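Local coordinates for devB protein (Vibrio cholerae O1 biovar eltor str. N16961, PDB 1Y89) that probably acts as a 6-phosphogluconolactonase, hydrolysing 6-phosphogluconolactone to 6-phosphogluconate in the pentose phosphate pathway, at residues I187-L192 / G223-Y228; D133-G138 / Q182-I187; I33-G38 / F64-E69; A12-L17 / K42-L47. All blocks are in the same frame, centred on the assembly; numbering follows the deposited sequence. Where two conformers were deposited one is given.

Contact 1: residues I187-L192 / G223-Y228; sequences ISYLVL and GVTEWY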
loop_
_atom_site.group_PDB
_atom_site.type_symbol
_atom_site.label_atom_id
_atom_site.label_comp_id
_atom_site.label_asym_id
_atom_site.label_seq_id
_atom_site.Cartn_x
_atom_site.Cartn_y
_atom_site.Cartn_z
ATOM N N ILE A 187 9.871 -5.077 -4.158
ATOM C CA ILE A 187 9.521 -6.216 -4.995
ATOM C C ILE A 187 8.032 -6.441 -4.818
ATOM O O ILE A 187 7.496 -6.223 -3.730
ATOM C CB ILE A 187 10.361 -7.515 -4.674
ATOM C CG1 ILE A 187 9.915 -8.144 -3.335
ATOM C CG2 ILE A 187 11.911 -7.198 -4.634
ATOM C CD1 ILE A 187 10.678 -9.496 -2.957
ATOM N N SER A 188 7.372 -6.856 -5.892
ATOM C CA SER A 188 5.922 -6.911 -5.907
ATOM C C SER A 188 5.502 -8.195 -6.562
ATOM O O SER A 188 5.701 -8.354 -7.766
ATOM C CB SER A 188 5.300 -5.720 -6.688
ATOM O OG SER A 188 5.810 -4.463 -6.252
ATOM N N TYR A 189 4.928 -9.091 -5.767
ATOM C CA TYR A 189 4.401 -10.359 -6.274
ATOM C C TYR A 189 2.996 -10.125 -6.816
ATOM O O TYR A 189 2.132 -9.640 -6.078
ATOM C CB TYR A 189 4.332 -11.391 -5.154
ATOM C CG TYR A 189 5.687 -11.843 -4.659
ATOM C CD1 TYR A 189 6.447 -12.749 -5.414
ATOM C CD2 TYR A 189 6.193 -11.401 -3.413
ATOM C CE1 TYR A 189 7.680 -13.193 -4.987
ATOM C CE2 TYR A 189 7.458 -11.831 -2.955
ATOM C CZ TYR A 189 8.179 -12.740 -3.744
ATOM O OH TYR A 189 9.417 -13.199 -3.345
ATOM N N LEU A 190 2.803 -10.395 -8.109
ATOM C CA LEU A 190 1.564 -10.054 -8.803
ATOM C C LEU A 190 0.833 -11.380 -8.964
ATOM O O LEU A 190 1.242 -12.244 -9.757
ATOM C CB LEU A 190 1.850 -9.416 -10.170
ATOM C CG LEU A 190 2.832 -8.228 -10.159
ATOM C CD1 LEU A 190 3.001 -7.664 -11.609
ATOM C CD2 LEU A 190 2.378 -7.126 -9.138
ATOM N N VAL A 191 -0.236 -11.548 -8.174
ATOM C CA VAL A 191 -0.831 -12.883 -8.003
ATOM C C VAL A 191 -2.327 -12.758 -8.196
ATOM O O VAL A 191 -3.032 -12.378 -7.263
ATOM C CB VAL A 191 -0.524 -13.465 -6.609
ATOM C CG1 VAL A 191 -1.024 -14.908 -6.514
ATOM C CG2 VAL A 191 0.994 -13.417 -6.335
ATOM N N LEU A 192 -2.781 -13.081 -9.410
ATOM C CA LEU A 192 -4.153 -12.872 -9.828
ATOM C C LEU A 192 -4.858 -14.161 -10.228
ATOM O O LEU A 192 -4.239 -15.063 -10.806
ATOM C CB LEU A 192 -4.208 -11.887 -11.005
ATOM C CG LEU A 192 -4.163 -10.406 -10.608
ATOM C CD1 LEU A 192 -2.943 -10.003 -9.806
ATOM C CD2 LEU A 192 -4.289 -9.529 -11.837
ATOM N N GLY A 223 13.827 -2.998 2.172
ATOM C CA GLY A 223 12.819 -2.181 1.507
ATOM C C GLY A 223 11.436 -2.803 1.602
ATOM O O GLY A 223 11.119 -3.491 2.571
ATOM N N VAL A 224 10.637 -2.594 0.554
ATOM C CA VAL A 224 9.242 -2.969 0.526
ATOM C C VAL A 224 9.010 -4.314 -0.209
ATOM O O VAL A 224 9.514 -4.509 -1.326
ATOM C CB VAL A 224 8.441 -1.841 -0.193
ATOM C CG1 VAL A 224 6.956 -2.183 -0.281
ATOM C CG2 VAL A 224 8.606 -0.532 0.629
ATOM N N THR A 225 8.250 -5.218 0.410
ATOM C CA THR A 225 7.794 -6.415 -0.296
ATOM C C THR A 225 6.273 -6.277 -0.422
ATOM O O THR A 225 5.604 -6.005 0.578
ATOM C CB THR A 225 8.117 -7.680 0.494
ATOM O OG1 THR A 225 9.524 -7.761 0.704
ATOM C CG2 THR A 225 7.671 -8.927 -0.269
ATOM N N GLU A 226 5.738 -6.468 -1.621
ATOM C CA GLU A 226 4.309 -6.296 -1.845
ATOM C C GLU A 226 3.680 -7.534 -2.415
ATOM O O GLU A 226 4.302 -8.262 -3.217
ATOM C CB GLU A 226 4.064 -5.149 -2.831
ATOM C CG GLU A 226 4.711 -3.881 -2.381
ATOM C CD GLU A 226 4.492 -2.735 -3.323
ATOM O OE1 GLU A 226 4.720 -2.886 -4.550
ATOM O OE2 GLU A 226 4.095 -1.677 -2.810
ATOM N N TRP A 227 2.415 -7.718 -2.064
ATOM C CA TRP A 227 1.567 -8.716 -2.669
ATOM C C TRP A 227 0.374 -7.995 -3.295
ATOM O O TRP A 227 -0.393 -7.319 -2.585
ATOM C CB TRP A 227 1.088 -9.719 -1.599
ATOM C CG TRP A 227 2.246 -10.547 -1.080
ATOM C CD1 TRP A 227 3.164 -10.188 -0.154
ATOM C CD2 TRP A 227 2.624 -11.832 -1.551
ATOM N NE1 TRP A 227 4.096 -11.203 0.010
ATOM C CE2 TRP A 227 3.772 -12.224 -0.837
ATOM C CE3 TRP A 227 2.079 -12.708 -2.494
ATOM C CZ2 TRP A 227 4.399 -13.456 -1.042
ATOM C CZ3 TRP A 227 2.710 -13.947 -2.695
ATOM C CH2 TRP A 227 3.856 -14.294 -1.980
ATOM N N TYR A 228 0.233 -8.102 -4.612
ATOM C CA TYR A 228 -0.892 -7.481 -5.338
ATOM C C TYR A 228 -1.848 -8.615 -5.704
ATOM O O TYR A 228 -1.468 -9.501 -6.474
ATOM C CB TYR A 228 -0.397 -6.844 -6.653
ATOM C CG TYR A 228 0.200 -5.452 -6.503
ATOM C CD1 TYR A 228 1.291 -5.227 -5.680
ATOM C CD2 TYR A 228 -0.324 -4.370 -7.195
ATOM C CE1 TYR A 228 1.812 -3.950 -5.528
ATOM C CE2 TYR A 228 0.185 -3.095 -7.059
ATOM C CZ TYR A 228 1.253 -2.890 -6.211
ATOM O OH TYR A 228 1.743 -1.621 -6.029
#
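Val-224 O accepts from Ile-187 N at 2.9 Å, the first of five backbone bonds that make strands 186-191 and 224-230 parallel neighbours in the sheet of a Rossmann-like alpha/beta fold. Thr-225, beta-branched and suited to a strand, lies alongside Ile-187, CG2 against CG1 at 3.9 Å; its OG1 pairs with Ser-220 N. On the other face, Glu-226 OE1 takes the Ser-188 OG hydrogen through its anti lone pair at 2.6 Å. The same oxygen meets Arg-186 in a salt bridge and Asn-3 binds OE2, which would favour a charged carboxylate despite burial. Trp-227 and Tyr-189, both with chi1 -68°, form an offset stack, planes 26° apart: Tyr-189 CD2 lies over the indole's six-membered ring, 3.6 Å from CZ2. Broad flat rings suit adjacent strand positions on one face. Leu-190 CD2 packs against Tyr-228 CB at 3.7 Å and beside the base of its ring, while Tyr-228 N donates to Tyr-189 O at 2.8 Å, almost perfectly straight at 178°.

Contact 2: residues D133-G138 / Q182-I187; sequences DWILLG and QAAKRI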
loop_
_atom_site.group_PDB
_atom_site.type_symbol
_atom_site.label_atom_id
_atom_site.label_comp_id
_atom_site.label_asym_id
_atom_site.label_seq_id
_atom_site.Cartn_x
_atom_site.Cartn_y
_atom_site.Cartn_z
ATOM N N ASP A 133 15.240 -0.655 -8.403
ATOM C CA ASP A 133 14.176 0.223 -7.899
ATOM C C ASP A 133 12.888 -0.559 -7.721
ATOM O O ASP A 133 12.133 -0.297 -6.772
ATOM C CB ASP A 133 13.954 1.409 -8.842
ATOM C CG ASP A 133 15.147 2.332 -8.883
ATOM O OD1 ASP A 133 15.295 3.157 -7.953
ATOM O OD2 ASP A 133 15.954 2.211 -9.825
ATOM N N TRP A 134 12.656 -1.537 -8.594
ATOM C CA TRP A 134 11.380 -2.250 -8.591
ATOM C C TRP A 134 11.520 -3.563 -9.324
ATOM O O TRP A 134 12.008 -3.608 -10.479
ATOM C CB TRP A 134 10.317 -1.409 -9.304
ATOM C CG TRP A 134 8.872 -1.851 -9.032
ATOM C CD1 TRP A 134 8.428 -2.725 -8.059
ATOM C CD2 TRP A 134 7.707 -1.372 -9.711
ATOM N NE1 TRP A 134 7.048 -2.820 -8.107
ATOM C CE2 TRP A 134 6.582 -1.990 -9.107
ATOM C CE3 TRP A 134 7.507 -0.484 -10.793
ATOM C CZ2 TRP A 134 5.250 -1.727 -9.534
ATOM C CZ3 TRP A 134 6.189 -0.223 -11.215
ATOM C CH2 TRP A 134 5.080 -0.845 -10.582
ATOM N N ILE A 135 11.097 -4.643 -8.680
ATOM C CA ILE A 135 11.096 -5.945 -9.330
ATOM C C ILE A 135 9.663 -6.446 -9.280
ATOM O O ILE A 135 9.076 -6.583 -8.177
ATOM C CB ILE A 135 12.072 -6.946 -8.628
ATOM C CG1 ILE A 135 13.519 -6.368 -8.603
ATOM C CG2 ILE A 135 12.035 -8.334 -9.307
ATOM C CD1 ILE A 135 14.564 -7.327 -7.955
ATOM N N LEU A 136 9.118 -6.746 -10.461
ATOM C CA LEU A 136 7.771 -7.349 -10.576
ATOM C C LEU A 136 7.979 -8.859 -10.648
ATOM O O LEU A 136 8.811 -9.350 -11.473
ATOM C CB LEU A 136 7.093 -6.903 -11.894
ATOM C CG LEU A 136 6.882 -5.375 -12.048
ATOM C CD1 LEU A 136 5.963 -5.123 -13.291
ATOM C CD2 LEU A 136 6.252 -4.815 -10.830
ATOM N N LEU A 137 7.254 -9.590 -9.811
ATOM C CA LEU A 137 7.462 -11.033 -9.673
ATOM C C LEU A 137 6.161 -11.773 -9.842
ATOM O O LEU A 137 5.082 -11.217 -9.560
ATOM C CB LEU A 137 8.060 -11.382 -8.286
ATOM C CG LEU A 137 9.476 -10.831 -8.110
ATOM C CD1 LEU A 137 9.873 -10.967 -6.621
ATOM C CD2 LEU A 137 10.488 -11.620 -9.014
ATOM N N GLY A 138 6.275 -13.020 -10.317
ATOM C CA GLY A 138 5.167 -13.967 -10.344
ATOM C C GLY A 138 5.256 -14.951 -9.190
ATOM O O GLY A 138 6.322 -15.091 -8.522
ATOM N N GLN A 182 16.299 -9.821 -2.865
ATOM C CA GLN A 182 16.388 -9.352 -1.492
ATOM C C GLN A 182 17.026 -7.947 -1.379
ATOM O O GLN A 182 16.696 -7.181 -0.463
ATOM C CB GLN A 182 17.187 -10.380 -0.670
ATOM C CG GLN A 182 16.468 -11.728 -0.474
ATOM C CD GLN A 182 17.415 -12.852 -0.013
ATOM O OE1 GLN A 182 18.609 -12.832 -0.318
ATOM N NE2 GLN A 182 16.868 -13.857 0.687
ATOM N N ALA A 183 17.928 -7.609 -2.309
ATOM C CA ALA A 183 18.584 -6.296 -2.301
ATOM C C ALA A 183 17.770 -5.138 -2.887
ATOM O O ALA A 183 18.162 -3.961 -2.776
ATOM C CB ALA A 183 19.951 -6.404 -3.004
ATOM N N ALA A 184 16.664 -5.466 -3.555
ATOM C CA ALA A 184 15.863 -4.458 -4.264
ATOM C C ALA A 184 15.122 -3.508 -3.314
ATOM O O ALA A 184 14.820 -3.867 -2.163
ATOM C CB ALA A 184 14.900 -5.135 -5.220
ATOM N N LYS A 185 14.841 -2.289 -3.779
ATOM C CA LYS A 185 14.107 -1.335 -2.943
ATOM C C LYS A 185 12.648 -1.772 -2.751
ATOM O O LYS A 185 12.015 -1.445 -1.730
ATOM C CB LYS A 185 14.141 0.051 -3.567
ATOM C CG LYS A 185 15.562 0.655 -3.579
ATOM C CD LYS A 185 15.547 1.947 -4.375
ATOM C CE LYS A 185 16.992 2.484 -4.679
ATOM N NZ LYS A 185 16.971 3.667 -5.653
ATOM N N ARG A 186 12.136 -2.514 -3.729
ATOM C CA ARG A 186 10.715 -2.823 -3.803
ATOM C C ARG A 186 10.535 -4.041 -4.677
ATOM O O ARG A 186 11.034 -4.064 -5.816
ATOM C CB ARG A 186 9.955 -1.622 -4.388
ATOM C CG ARG A 186 8.437 -1.890 -4.598
ATOM C CD ARG A 186 7.813 -0.684 -5.292
ATOM N NE ARG A 186 6.357 -0.862 -5.454
ATOM C CZ ARG A 186 5.584 -0.101 -6.213
ATOM N NH1 ARG A 186 6.111 0.914 -6.913
ATOM N NH2 ARG A 186 4.281 -0.377 -6.287
ATOM N N ILE A 187 9.871 -5.077 -4.158
ATOM C CA ILE A 187 9.521 -6.216 -4.995
ATOM C C ILE A 187 8.032 -6.441 -4.818
ATOM O O ILE A 187 7.496 -6.223 -3.730
ATOM C CB ILE A 187 10.361 -7.515 -4.674
ATOM C CG1 ILE A 187 9.915 -8.144 -3.335
ATOM C CG2 ILE A 187 11.911 -7.198 -4.634
ATOM C CD1 ILE A 187 10.678 -9.496 -2.957
#
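Trp-134 and Arg-186 stack face to face, the guanidinium lying flat on the indole with centres 3.9 Å apart and planes at 12°. Both side chains set CG opposite the backbone N (chi1 -164° for the tryptophan, 176° for the arginine), and the arginine runs on extended, so the two travel side by side. CD of Arg-186 reaches the face of the five-membered ring first, a CH-pi contact, and CZ follows with an off-centre cation-pi contact. Leu-136 CD2 sits over the opposite indole face, toward its rim.

Among charged groups, Lys-185 NZ forms a salt bridge with Asp-133 OD1 at 2.9 Å, meeting it from above the carboxylate plane; OD2 accepts from the backbone N of His-32. Backbone pairing is parallel: Ile-135 N donates to Arg-186 O at 2.9 Å, and Ile-187 CA approaches Ile-135 O. Apolar contacts fill the opposite side of the sheet, where the small Ala-184 lets its CB come to 3.5 Å from Ile-135 CD1, and Leu-137 CD1 rests on Ile-187 CB at 4.0 Å.

Trp-134 NE1 and Arg-186 NE, 3.4 Å apart, are both donors and do not bond; NE1 goes to Ser-188. NH2 forms a salt bridge with Asp-20 and NH1 a hydrogen bond with Tyr-24 OH. Stacking uses the guanidinium face and leaves its rim to these partners and Glu-226, which probably stabilises the buried charge.

Contact 3: residues I33-G38 / F64-E69; sequences ISLSGG and FWWGDE
Leu-35 reaches across to the aromatic residues Phe-64 and Trp-66 on the adjoining strand. Its CB lies over the face of the Trp-66 indole, 4.2 Å from the centroid of the five-membered ring, a CH-pi contact. With CG anti to the carbonyl carbon (chi1 -61°), the chain then leans toward Phe-64: CG comes to 3.8 Å from CD1 of that ring. At the tip, CD1 touches Phe-64 CD1 at 3.7 Å and also Trp-66 CZ2 at 3.9 Å, whereas CD2 lies against Phe-64 CD1 at 4.0 Å. A leucine suits this place, since its forked end sets CD1 between two rings, Phe-64 and Trp-66, and Phe-45 of helix 39-48 adds to the same apolar layer.

The two strands are parallel neighbours joined by a beta-alpha-beta connection, with helices between them in sequence. Leu-35 N donates to Trp-65 O at 2.7 Å, and Trp-65 N to Ile-33 O. The last rung runs from Gly-67 N to Leu-35 O at 3.0 Å, with the N above the carbonyl plane, and the strand is interrupted here. Ser-34 OG, on the opposite face, binds Lys-176 NZ.

Two waters bridge the backbone of Ser-36 and Gly-37 to side chains of the other segment. One donates to Ser-36 O and accepts from Trp-66 NE1; the other accepts from Gly-37 N and donates to Asp-68 OD1. Gly-38, at a positive phi of 110° that suits glycine, is the N-cap of helix 39-48.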
loop_
_atom_site.group_PDB
_atom_site.type_symbol
_atom_site.label_atom_id
_atom_site.label_comp_id
_atom_site.label_asym_id
_atom_site.label_seq_id
_atom_site.Cartn_x
_atom_site.Cartn_y
_atom_site.Cartn_z
ATOM N N ILE A 33 14.008 -1.373 -13.513
ATOM C CA ILE A 33 12.818 -2.175 -13.283
ATOM C C ILE A 33 13.056 -3.587 -13.830
ATOM O O ILE A 33 13.526 -3.762 -14.954
ATOM C CB ILE A 33 11.558 -1.529 -13.902
ATOM C CG1 ILE A 33 11.348 -0.128 -13.246
ATOM C CG2 ILE A 33 10.276 -2.470 -13.719
ATOM C CD1 ILE A 33 10.465 0.764 -14.004
ATOM N N SER A 34 12.748 -4.579 -13.007
ATOM C CA SER A 34 12.874 -5.975 -13.420
ATOM C C SER A 34 11.481 -6.562 -13.757
ATOM O O SER A 34 10.551 -6.513 -12.926
ATOM C CB SER A 34 13.550 -6.779 -12.321
ATOM O OG SER A 34 13.569 -8.160 -12.674
ATOM N N LEU A 35 11.360 -7.150 -14.950
ATOM C CA LEU A 35 10.080 -7.656 -15.446
ATOM C C LEU A 35 9.994 -9.166 -15.378
ATOM O O LEU A 35 10.945 -9.845 -15.729
ATOM C CB LEU A 35 9.884 -7.230 -16.901
ATOM C CG LEU A 35 9.829 -5.719 -17.194
ATOM C CD1 LEU A 35 9.694 -5.478 -18.693
ATOM C CD2 LEU A 35 8.618 -5.083 -16.451
ATOM N N SER A 36 8.829 -9.667 -14.960
ATOM C CA SER A 36 8.472 -11.078 -15.052
ATOM C C SER A 36 7.640 -11.226 -16.336
ATOM O O SER A 36 7.226 -10.214 -16.940
ATOM C CB SER A 36 7.652 -11.484 -13.813
ATOM O OG SER A 36 6.636 -10.524 -13.611
ATOM N N GLY A 37 7.402 -12.477 -16.742
ATOM C CA GLY A 37 6.517 -12.765 -17.842
ATOM C C GLY A 37 5.236 -13.390 -17.297
ATOM O O GLY A 37 5.063 -13.559 -16.092
ATOM N N GLY A 38 4.327 -13.741 -18.170
ATOM C CA GLY A 38 3.058 -14.288 -17.662
ATOM C C GLY A 38 1.889 -13.359 -17.861
ATOM O O GLY A 38 2.046 -12.284 -18.459
ATOM N N PHE A 64 14.597 -1.491 -18.437
ATOM C CA PHE A 64 13.943 -2.770 -18.197
ATOM C C PHE A 64 14.927 -3.902 -18.261
ATOM O O PHE A 64 15.733 -3.994 -19.207
ATOM C CB PHE A 64 12.799 -3.032 -19.203
ATOM C CG PHE A 64 11.618 -2.148 -18.987
ATOM C CD1 PHE A 64 10.975 -2.105 -17.753
ATOM C CD2 PHE A 64 11.147 -1.353 -20.004
ATOM C CE1 PHE A 64 9.852 -1.266 -17.547
ATOM C CE2 PHE A 64 10.035 -0.511 -19.805
ATOM C CZ PHE A 64 9.393 -0.472 -18.571
ATOM N N TRP A 65 14.819 -4.758 -17.241
ATOM C CA TRP A 65 15.613 -5.973 -17.134
ATOM C C TRP A 65 14.593 -7.080 -16.878
ATOM O O TRP A 65 13.413 -6.776 -16.703
ATOM C CB TRP A 65 16.585 -5.893 -15.957
ATOM C CG TRP A 65 17.512 -4.707 -15.995
ATOM C CD1 TRP A 65 17.191 -3.400 -15.674
ATOM C CD2 TRP A 65 18.894 -4.716 -16.321
ATOM N NE1 TRP A 65 18.306 -2.595 -15.813
ATOM C CE2 TRP A 65 19.369 -3.383 -16.177
ATOM C CE3 TRP A 65 19.796 -5.721 -16.699
ATOM C CZ2 TRP A 65 20.682 -3.028 -16.428
ATOM C CZ3 TRP A 65 21.118 -5.366 -16.946
ATOM C CH2 TRP A 65 21.547 -4.021 -16.809
ATOM N N TRP A 66 15.049 -8.330 -16.897
ATOM C CA TRP A 66 14.215 -9.502 -16.641
ATOM C C TRP A 66 14.627 -10.243 -15.391
ATOM O O TRP A 66 15.838 -10.482 -15.189
ATOM C CB TRP A 66 14.179 -10.428 -17.878
ATOM C CG TRP A 66 13.136 -9.897 -18.826
ATOM C CD1 TRP A 66 11.834 -10.315 -18.948
ATOM C CD2 TRP A 66 13.285 -8.780 -19.700
ATOM N NE1 TRP A 66 11.179 -9.527 -19.854
ATOM C CE2 TRP A 66 12.041 -8.567 -20.321
ATOM C CE3 TRP A 66 14.363 -7.916 -20.007
ATOM C CZ2 TRP A 66 11.837 -7.546 -21.278
ATOM C CZ3 TRP A 66 14.159 -6.892 -20.945
ATOM C CH2 TRP A 66 12.904 -6.704 -21.549
ATOM N N GLY A 67 13.642 -10.588 -14.540
ATOM C CA GLY A 67 13.964 -11.434 -13.368
ATOM C C GLY A 67 14.365 -12.842 -13.834
ATOM O O GLY A 67 15.119 -13.561 -13.177
ATOM N N ASP A 68 13.823 -13.261 -14.968
ATOM C CA ASP A 68 14.254 -14.513 -15.601
ATOM C C ASP A 68 13.870 -14.474 -17.078
ATOM O O ASP A 68 12.997 -13.672 -17.488
ATOM C CB ASP A 68 13.660 -15.782 -14.878
ATOM C CG ASP A 68 12.147 -15.940 -15.045
ATOM O OD1 ASP A 68 11.396 -14.942 -14.889
ATOM O OD2 ASP A 68 11.697 -17.093 -15.282
ATOM N N GLU A 69 14.493 -15.366 -17.841
ATOM C CA GLU A 69 14.267 -15.490 -19.265
ATOM C C GLU A 69 14.462 -16.952 -19.648
ATOM O O GLU A 69 15.337 -17.623 -19.091
ATOM C CB GLU A 69 15.241 -14.622 -20.069
ATOM C CG GLU A 69 15.051 -14.654 -21.601
ATOM C CD GLU A 69 13.635 -14.257 -22.010
ATOM O OE1 GLU A 69 12.736 -15.152 -22.044
ATOM O OE2 GLU A 69 13.428 -13.051 -22.273
HETATM O O HOH W 1 8.367 -10.092 -19.477
HETATM O O HOH W 2 8.800 -14.615 -15.404
#

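Contact 4: residues A12-L17 / K42-L47; sequences AVVKSL and KMLFKL
The rotation of Val-14 about CA-CB, with chi1 163°, puts CG1 beside its own carbonyl carbon and aims it at Leu-44 and Leu-47. Those leucines answer with CG turned away from the backbone N (chi1 178° for Leu-47), which brings Leu-44 CD1 and Leu-47 CD2 to Val-14. CG1 of Val-14 lies 3.3 Å from Leu-44 CA and 3.5 Å from Leu-47 CD2, both closer than ordinary van der Waals contact, so the packing round this methyl is tight. Its second methyl, CG2, touches CB of Met-43, present as selenomethionine, at 3.9 Å. Leu-47 and Val-14 point opposite ways as they pass, and CD2 of Leu-47 also rests 3.7 Å from Lys-15 CA. One turn along, Leu-17 CB meets Leu-44 CD1 at 3.9 Å.

No hydrogen bond joins the segments; this is apolar helix-helix packing, with axes 9.3 Å apart at closest and crossing at -58°. A short valine suits so close a backbone approach, while the longer leucines reach round it. Lys-15 lies at the exposed margin and pairs its NZ with Asp-19.

Both helices lie against the same side of the central sheet. Helix 10-25 turns Val-13 and Ser-16 to Phe-7 of strand 2-7, and Leu-17 to Tyr-228; from helix 39-48, Leu-44 CD2 reaches Leu-136 and Phe-45 touches Leu-35, while Phe-45 also packs against Leu-87 of helix 80-89.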
loop_
_atom_site.group_PDB
_atom_site.type_symbol
_atom_site.label_atom_id
_atom_site.label_comp_id
_atom_site.label_asym_id
_atom_site.label_seq_id
_atom_site.Cartn_x
_atom_site.Cartn_y
_atom_site.Cartn_z
ATOM N N ALA A 12 -7.737 -3.104 -12.407
ATOM C CA ALA A 12 -7.364 -2.168 -11.327
ATOM C C ALA A 12 -5.961 -2.446 -10.860
ATOM O O ALA A 12 -5.238 -1.507 -10.529
ATOM C CB ALA A 12 -8.320 -2.303 -10.142
ATOM N N VAL A 13 -5.586 -3.726 -10.793
ATOM C CA VAL A 13 -4.177 -4.085 -10.458
ATOM C C VAL A 13 -3.228 -3.438 -11.440
ATOM O O VAL A 13 -2.287 -2.746 -11.067
ATOM C CB VAL A 13 -3.931 -5.632 -10.493
ATOM C CG1 VAL A 13 -2.447 -5.911 -10.287
ATOM C CG2 VAL A 13 -4.791 -6.375 -9.418
ATOM N N VAL A 14 -3.463 -3.676 -12.727
ATOM C CA VAL A 14 -2.512 -3.220 -13.747
ATOM C C VAL A 14 -2.517 -1.683 -13.887
ATOM O O VAL A 14 -1.488 -1.088 -14.144
ATOM C CB VAL A 14 -2.775 -3.977 -15.038
ATOM C CG1 VAL A 14 -2.158 -3.313 -16.166
ATOM C CG2 VAL A 14 -2.194 -5.433 -14.873
ATOM N N LYS A 15 -3.674 -1.061 -13.665
ATOM C CA LYS A 15 -3.780 0.402 -13.604
ATOM C C LYS A 15 -2.869 0.959 -12.512
ATOM O O LYS A 15 -2.155 1.926 -12.738
ATOM C CB LYS A 15 -5.240 0.802 -13.339
ATOM C CG LYS A 15 -5.505 2.335 -13.161
ATOM C CD LYS A 15 -5.186 3.052 -14.477
ATOM C CE LYS A 15 -5.703 4.527 -14.574
ATOM N NZ LYS A 15 -5.629 5.304 -13.287
ATOM N N SER A 16 -2.903 0.355 -11.321
ATOM C CA SER A 16 -2.054 0.811 -10.221
ATOM C C SER A 16 -0.579 0.709 -10.623
ATOM O O SER A 16 0.209 1.647 -10.412
ATOM C CB SER A 16 -2.326 -0.029 -8.967
ATOM O OG SER A 16 -1.516 0.431 -7.917
ATOM N N LEU A 17 -0.209 -0.403 -11.262
ATOM C CA LEU A 17 1.173 -0.589 -11.684
ATOM C C LEU A 17 1.608 0.431 -12.759
ATOM O O LEU A 17 2.736 0.943 -12.720
ATOM C CB LEU A 17 1.360 -2.013 -12.202
ATOM C CG LEU A 17 1.119 -3.133 -11.181
ATOM C CD1 LEU A 17 1.062 -4.508 -11.896
ATOM C CD2 LEU A 17 2.210 -3.153 -10.064
ATOM N N LYS A 42 1.675 -9.400 -19.110
ATOM C CA LYS A 42 0.976 -9.295 -20.415
ATOM C C LYS A 42 -0.039 -8.160 -20.409
ATOM O O LYS A 42 -0.016 -7.276 -21.265
ATOM C CB LYS A 42 0.237 -10.621 -20.736
ATOM C CG LYS A 42 -1.129 -10.508 -21.460
ATOM C CD LYS A 42 -2.282 -11.308 -20.766
ATOM C CE LYS A 42 -3.548 -11.270 -21.576
ATOM N NZ LYS A 42 -4.561 -10.311 -21.057
HETATM N N MSE A 43 -0.951 -8.222 -19.442
HETATM C CA MSE A 43 -1.964 -7.182 -19.262
HETATM C C MSE A 43 -1.339 -5.806 -19.039
HETATM O O MSE A 43 -1.794 -4.814 -19.609
HETATM C CB MSE A 43 -2.846 -7.524 -18.076
HETATM C CG MSE A 43 -3.725 -8.717 -18.329
HETATM SE SE MSE A 43 -5.033 -8.821 -16.831
HETATM C CE MSE A 43 -5.856 -6.987 -16.991
ATOM N N LEU A 44 -0.303 -5.747 -18.197
ATOM C CA LEU A 44 0.411 -4.501 -17.958
ATOM C C LEU A 44 1.007 -3.925 -19.242
ATOM O O LEU A 44 0.828 -2.750 -19.526
ATOM C CB LEU A 44 1.499 -4.666 -16.877
ATOM C CG LEU A 44 2.366 -3.433 -16.576
ATOM C CD1 LEU A 44 1.499 -2.228 -16.088
ATOM C CD2 LEU A 44 3.408 -3.821 -15.540
ATOM N N PHE A 45 1.675 -4.755 -20.046
ATOM C CA PHE A 45 2.271 -4.280 -21.306
ATOM C C PHE A 45 1.230 -3.684 -22.248
ATOM O O PHE A 45 1.479 -2.669 -22.891
ATOM C CB PHE A 45 2.991 -5.445 -22.037
ATOM C CG PHE A 45 4.092 -6.100 -21.204
ATOM C CD1 PHE A 45 4.843 -5.349 -20.308
ATOM C CD2 PHE A 45 4.387 -7.456 -21.361
ATOM C CE1 PHE A 45 5.863 -5.941 -19.531
ATOM C CE2 PHE A 45 5.398 -8.057 -20.596
ATOM C CZ PHE A 45 6.150 -7.293 -19.691
ATOM N N LYS A 46 0.078 -4.338 -22.367
ATOM C CA LYS A 46 -0.990 -3.805 -23.211
ATOM C C LYS A 46 -1.449 -2.445 -22.708
ATOM O O LYS A 46 -1.732 -1.544 -23.495
ATOM C CB LYS A 46 -2.163 -4.806 -23.324
ATOM C CG LYS A 46 -1.721 -6.127 -24.055
ATOM C CD LYS A 46 -2.891 -7.048 -24.373
ATOM C CE LYS A 46 -3.363 -7.756 -23.123
ATOM N NZ LYS A 46 -4.632 -8.540 -23.350
ATOM N N LEU A 47 -1.566 -2.311 -21.393
ATOM C CA LEU A 47 -1.977 -1.032 -20.834
ATOM C C LEU A 47 -0.899 0.050 -21.056
ATOM O O LEU A 47 -1.203 1.202 -21.424
ATOM C CB LEU A 47 -2.328 -1.176 -19.342
ATOM C CG LEU A 47 -2.733 0.126 -18.618
ATOM C CD1 LEU A 47 -3.952 0.843 -19.295
ATOM C CD2 LEU A 47 -3.028 -0.101 -17.148
#

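Overall arrangement
Contacts 1, 2 and 3 all lie in one mixed sheet, where strands 224-230, 186-191, 134-137, 31-35 and 62-70 follow each other as parallel neighbours. Contacts 1 and 2 share strand 186-191 and Ile-187, with centres about 8 Å apart; contact 3 joins on through the backbone pairing of strands 134-137 and 31-35, its centre about 10 Å from that of contact 2. Contact 4 packs two helices against this sheet, Leu-17 reaching Trp-134 of contact 2. Along the chain contacts 3 and 4 interlock, their segments alternating, whereas contacts 2 and 1 come later, in series. Early and late parts of the chain are thus built into a single Rossmann-like alpha/beta core.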